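Local coordinates for catabolite activation-like protein (Xanthomonas campestris pv. campestris, PDB 3IWZ), which acts as a homodimeric global transcription regulator that controls virulence genes in the diffusible signal factor pathway and apparently loses DNA binding when it binds c-di-GMP, at residues S179-Q191 / L217-T229. Residues are numbered along the deposited sequence; the frame is centred on the assembly and turned at random.
Sequences SHPQGTQLRVSRQ and LHARGKTVVLYGT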
loop_
_atom_site.group_PDB
_atom_site.type_symbol
_atom_site.label_atom_id
_atom_site.label_comp_id
_atom_site.label_asym_id
_atom_site.label_seq_id
_atom_site.Cartn_x
_atom_site.Cartn_y
_atom_site.Cartn_z
ATOM N N SER D 179 -12.967 -13.759 24.290
ATOM C CA SER D 179 -13.214 -15.207 24.310
ATOM C C SER D 179 -14.664 -15.538 24.697
ATOM O O SER D 179 -15.292 -14.811 25.471
ATOM C CB SER D 179 -12.239 -15.894 25.279
ATOM O OG SER D 179 -10.886 -15.691 24.888
ATOM N N HIS D 180 -15.173 -16.649 24.166
ATOM C CA HIS D 180 -16.551 -17.092 24.393
ATOM C C HIS D 180 -16.574 -18.616 24.581
ATOM O O HIS D 180 -15.690 -19.316 24.082
ATOM C CB HIS D 180 -17.385 -16.697 23.164
ATOM C CG HIS D 180 -18.861 -16.622 23.408
ATOM N ND1 HIS D 180 -19.651 -17.739 23.575
ATOM C CD2 HIS D 180 -19.695 -15.558 23.479
ATOM C CE1 HIS D 180 -20.909 -17.365 23.736
ATOM N NE2 HIS D 180 -20.962 -16.048 23.681
ATOM N N PRO D 181 -17.572 -19.147 25.317
ATOM C CA PRO D 181 -17.679 -20.598 25.546
ATOM C C PRO D 181 -17.804 -21.387 24.237
ATOM O O PRO D 181 -17.453 -22.570 24.171
ATOM C CB PRO D 181 -18.938 -20.720 26.402
ATOM C CG PRO D 181 -18.918 -19.452 27.197
ATOM C CD PRO D 181 -18.553 -18.421 26.147
ATOM N N GLN D 182 -18.315 -20.722 23.203
ATOM C CA GLN D 182 -18.496 -21.339 21.892
ATOM C C GLN D 182 -17.236 -21.204 21.053
ATOM O O GLN D 182 -16.823 -22.145 20.370
ATOM C CB GLN D 182 -19.668 -20.683 21.157
ATOM C CG GLN D 182 -21.025 -21.026 21.738
ATOM C CD GLN D 182 -21.241 -22.522 21.823
ATOM O OE1 GLN D 182 -20.910 -23.259 20.893
ATOM N NE2 GLN D 182 -21.806 -22.981 22.939
ATOM N N GLY D 183 -16.636 -20.018 21.107
ATOM C CA GLY D 183 -15.424 -19.756 20.355
ATOM C C GLY D 183 -14.800 -18.435 20.761
ATOM O O GLY D 183 -14.029 -18.370 21.721
ATOM N N THR D 184 -15.133 -17.385 20.018
ATOM C CA THR D 184 -14.630 -16.048 20.285
ATOM C C THR D 184 -15.716 -15.053 19.919
ATOM O O THR D 184 -16.360 -15.183 18.877
ATOM C CB THR D 184 -13.372 -15.736 19.448
ATOM O OG1 THR D 184 -12.319 -16.636 19.814
ATOM C CG2 THR D 184 -12.908 -14.311 19.695
ATOM N N GLN D 185 -15.920 -14.068 20.791
ATOM C CA GLN D 185 -16.923 -13.031 20.569
ATOM C C GLN D 185 -16.259 -11.818 19.926
ATOM O O GLN D 185 -15.529 -11.069 20.589
ATOM C CB GLN D 185 -17.588 -12.628 21.894
ATOM C CG GLN D 185 -18.480 -11.395 21.779
ATOM C CD GLN D 185 -19.519 -11.537 20.683
ATOM O OE1 GLN D 185 -20.577 -12.144 20.879
ATOM N NE2 GLN D 185 -19.213 -10.992 19.511
ATOM N N LEU D 186 -16.517 -11.635 18.632
ATOM C CA LEU D 186 -15.936 -10.530 17.878
ATOM C C LEU D 186 -16.995 -9.513 17.482
ATOM O O LEU D 186 -17.847 -9.782 16.631
ATOM C CB LEU D 186 -15.241 -11.062 16.620
ATOM C CG LEU D 186 -14.244 -12.214 16.785
ATOM C CD1 LEU D 186 -13.702 -12.617 15.421
ATOM C CD2 LEU D 186 -13.108 -11.795 17.698
ATOM N N ARG D 187 -16.926 -8.336 18.094
ATOM C CA ARG D 187 -17.880 -7.273 17.815
ATOM C C ARG D 187 -17.557 -6.513 16.534
ATOM O O ARG D 187 -16.731 -5.598 16.535
ATOM C CB ARG D 187 -17.932 -6.297 18.997
ATOM C CG ARG D 187 -18.951 -5.181 18.845
ATOM C CD ARG D 187 -19.213 -4.495 20.184
ATOM N NE ARG D 187 -17.978 -4.056 20.833
ATOM C CZ ARG D 187 -17.209 -3.061 20.399
ATOM N NH1 ARG D 187 -17.541 -2.385 19.304
ATOM N NH2 ARG D 187 -16.104 -2.746 21.058
ATOM N N VAL D 188 -18.216 -6.900 15.443
ATOM C CA VAL D 188 -18.035 -6.245 14.153
ATOM C C VAL D 188 -19.385 -6.095 13.453
ATOM O O VAL D 188 -20.024 -7.084 13.095
ATOM C CB VAL D 188 -17.083 -7.043 13.223
ATOM C CG1 VAL D 188 -16.986 -6.357 11.870
ATOM C CG2 VAL D 188 -15.700 -7.140 13.847
ATOM N N SER D 189 -19.811 -4.850 13.269
ATOM C CA SER D 189 -21.077 -4.553 12.614
ATOM C C SER D 189 -21.095 -5.037 11.166
ATOM O O SER D 189 -20.050 -5.133 10.517
ATOM C CB SER D 189 -21.342 -3.045 12.670
ATOM O OG SER D 189 -20.157 -2.311 12.411
ATOM N N ARG D 190 -22.289 -5.351 10.672
ATOM C CA ARG D 190 -22.459 -5.826 9.304
ATOM C C ARG D 190 -21.898 -4.798 8.326
ATOM O O ARG D 190 -21.366 -5.147 7.272
ATOM C CB ARG D 190 -23.947 -6.080 9.016
ATOM C CG ARG D 190 -24.249 -6.437 7.568
ATOM C CD ARG D 190 -25.372 -7.472 7.444
ATOM N NE ARG D 190 -26.705 -6.946 7.731
ATOM C CZ ARG D 190 -27.829 -7.646 7.585
ATOM N NH1 ARG D 190 -27.779 -8.903 7.158
ATOM N NH2 ARG D 190 -29.005 -7.093 7.854
ATOM N N GLN D 191 -22.021 -3.526 8.693
ATOM C CA GLN D 191 -21.526 -2.428 7.871
ATOM C C GLN D 191 -20.006 -2.497 7.747
ATOM O O GLN D 191 -19.473 -2.465 6.641
ATOM C CB GLN D 191 -21.954 -1.091 8.488
ATOM C CG GLN D 191 -23.467 -0.869 8.446
ATOM C CD GLN D 191 -23.978 -0.017 9.598
ATOM O OE1 GLN D 191 -23.891 -0.414 10.768
ATOM N NE2 GLN D 191 -24.520 1.157 9.275
ATOM N N LEU D 217 -20.595 -20.047 13.387
ATOM C CA LEU D 217 -20.702 -18.741 14.044
ATOM C C LEU D 217 -22.159 -18.371 14.296
ATOM O O LEU D 217 -23.063 -18.919 13.666
ATOM C CB LEU D 217 -20.042 -17.646 13.196
ATOM C CG LEU D 217 -20.614 -17.344 11.807
ATOM C CD1 LEU D 217 -21.991 -16.690 11.900
ATOM C CD2 LEU D 217 -19.647 -16.417 11.084
ATOM N N HIS D 218 -22.377 -17.426 15.204
ATOM C CA HIS D 218 -23.723 -16.976 15.546
ATOM C C HIS D 218 -23.860 -15.469 15.311
ATOM O O HIS D 218 -23.263 -14.670 16.033
ATOM C CB HIS D 218 -24.020 -17.305 17.018
ATOM C CG HIS D 218 -25.408 -16.945 17.457
ATOM N ND1 HIS D 218 -26.535 -17.544 16.935
ATOM C CD2 HIS D 218 -25.849 -16.044 18.368
ATOM C CE1 HIS D 218 -27.612 -17.028 17.504
ATOM N NE2 HIS D 218 -27.224 -16.116 18.378
ATOM N N ALA D 219 -24.649 -15.089 14.307
ATOM C CA ALA D 219 -24.862 -13.676 13.982
ATOM C C ALA D 219 -25.745 -12.995 15.030
ATOM O O ALA D 219 -26.958 -12.872 14.853
ATOM C CB ALA D 219 -25.493 -13.548 12.593
ATOM N N ARG D 220 -25.117 -12.539 16.112
ATOM C CA ARG D 220 -25.822 -11.893 17.217
ATOM C C ARG D 220 -25.964 -10.372 17.081
ATOM O O ARG D 220 -25.137 -9.611 17.587
ATOM C CB ARG D 220 -25.114 -12.233 18.537
ATOM C CG ARG D 220 -25.921 -11.954 19.802
ATOM C CD ARG D 220 -25.160 -12.418 21.040
ATOM N NE ARG D 220 -25.949 -12.279 22.262
ATOM C CZ ARG D 220 -26.397 -11.121 22.740
ATOM N NH1 ARG D 220 -26.130 -9.987 22.105
ATOM N NH2 ARG D 220 -27.126 -11.097 23.847
ATOM N N GLY D 221 -27.023 -9.948 16.394
ATOM C CA GLY D 221 -27.310 -8.533 16.204
ATOM C C GLY D 221 -26.179 -7.582 15.849
ATOM O O GLY D 221 -26.091 -7.115 14.710
ATOM N N LYS D 222 -25.327 -7.270 16.822
ATOM C CA LYS D 222 -24.217 -6.354 16.589
ATOM C C LYS D 222 -22.882 -7.077 16.693
ATOM O O LYS D 222 -21.867 -6.611 16.168
ATOM C CB LYS D 222 -24.257 -5.212 17.608
ATOM C CG LYS D 222 -23.442 -3.994 17.209
ATOM C CD LYS D 222 -23.992 -3.399 15.921
ATOM C CE LYS D 222 -23.450 -2.006 15.658
ATOM N NZ LYS D 222 -24.180 -1.341 14.537
ATOM N N THR D 223 -22.891 -8.220 17.373
ATOM C CA THR D 223 -21.682 -9.006 17.566
ATOM C C THR D 223 -21.697 -10.338 16.813
ATOM O O THR D 223 -22.732 -10.767 16.303
ATOM C CB THR D 223 -21.447 -9.268 19.074
ATOM O OG1 THR D 223 -22.700 -9.221 19.771
ATOM C CG2 THR D 223 -20.507 -8.226 19.655
ATOM N N VAL D 224 -20.534 -10.987 16.748
ATOM C CA VAL D 224 -20.392 -12.268 16.058
ATOM C C VAL D 224 -19.604 -13.259 16.900
ATOM O O VAL D 224 -18.476 -12.977 17.309
ATOM C CB VAL D 224 -19.651 -12.103 14.720
ATOM C CG1 VAL D 224 -19.409 -13.470 14.086
ATOM C CG2 VAL D 224 -20.448 -11.213 13.795
ATOM N N VAL D 225 -20.189 -14.425 17.151
ATOM C CA VAL D 225 -19.502 -15.434 17.942
ATOM C C VAL D 225 -18.984 -16.517 17.006
ATOM O O VAL D 225 -19.704 -17.445 16.656
ATOM C CB VAL D 225 -20.441 -16.069 18.993
ATOM C CG1 VAL D 225 -19.624 -16.887 19.979
ATOM C CG2 VAL D 225 -21.229 -14.987 19.722
ATOM N N LEU D 226 -17.729 -16.380 16.597
ATOM C CA LEU D 226 -17.101 -17.338 15.692
ATOM C C LEU D 226 -16.797 -18.628 16.426
ATOM O O LEU D 226 -15.912 -18.661 17.279
ATOM C CB LEU D 226 -15.793 -16.774 15.130
ATOM C CG LEU D 226 -15.014 -17.686 14.170
ATOM C CD1 LEU D 226 -15.656 -17.646 12.784
ATOM C CD2 LEU D 226 -13.565 -17.232 14.086
ATOM N N TYR D 227 -17.524 -19.690 16.096
ATOM C CA TYR D 227 -17.301 -20.984 16.728
ATOM C C TYR D 227 -15.882 -21.441 16.437
ATOM O O TYR D 227 -15.334 -21.180 15.362
ATOM C CB TYR D 227 -18.286 -22.025 16.192
ATOM C CG TYR D 227 -19.736 -21.685 16.448
ATOM C CD1 TYR D 227 -20.756 -22.305 15.728
ATOM C CD2 TYR D 227 -20.089 -20.729 17.402
ATOM C CE1 TYR D 227 -22.098 -21.978 15.945
ATOM C CE2 TYR D 227 -21.422 -20.396 17.630
ATOM C CZ TYR D 227 -22.421 -21.023 16.899
ATOM O OH TYR D 227 -23.736 -20.689 17.120
ATOM N N GLY D 228 -15.287 -22.124 17.406
ATOM C CA GLY D 228 -13.937 -22.615 17.227
ATOM C C GLY D 228 -12.880 -21.674 17.755
ATOM O O GLY D 228 -12.733 -21.516 18.972
ATOM N N THR D 229 -12.153 -21.037 16.837
ATOM C CA THR D 229 -11.075 -20.115 17.197
ATOM C C THR D 229 -11.560 -18.711 17.561
ATOM O O THR D 229 -12.780 -18.445 17.435
ATOM C CB THR D 229 -10.036 -20.001 16.049
ATOM O OG1 THR D 229 -10.639 -19.372 14.910
ATOM C CG2 THR D 229 -9.532 -21.388 15.644
#
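V225 sets its CG1 methyl over the centre of the H180 imidazole, a CH-pi contact with CG1 3.6 Å from the ring centroid and 14° off the ring normal. CG1 gets there by standing anti to the V225 backbone N (chi1 -168°), while CG2 of the same residue turns to the Q185 amide. The H180 ring is held from its edge: Q182 N donates to ND1, 3.3 Å away and almost in the ring plane. Q182 lies alongside Y227, its CB 3.8 Å from CD2 of the ring. Further along, T223 CG2 packs against R187 CB at 3.3 Å. Beneath these side chains strands 183-186 and 223-227 run antiparallel. L186 N bonds V224 O at 2.7 Å, and V224 N returns a bond to L186 O. T184 N gives a further bond to L226 O at 3.1 Å; the reverse bond from L226 N is weak. G183 fits closely against Y227, its CA making a CH...O contact to L226 O. Strands 178-179 and 217-220 complete the small four-stranded sheet of the CRP-type winged helix-turn-helix domain, whose 217-220/223-227 hairpin corresponds to the wing. This hairpin is tied at the turn by R220 O, which accepts from both N and OG1 of T223. On the sheet face opposite Q185 and V225, L186 and L226 pack on helix 160-172. Past the sheet, K222 reaches its CE to within 3.8 Å of S189 CB; S189 is the N-cap of helix 190-197, which begins the predicted DNA-binding motif.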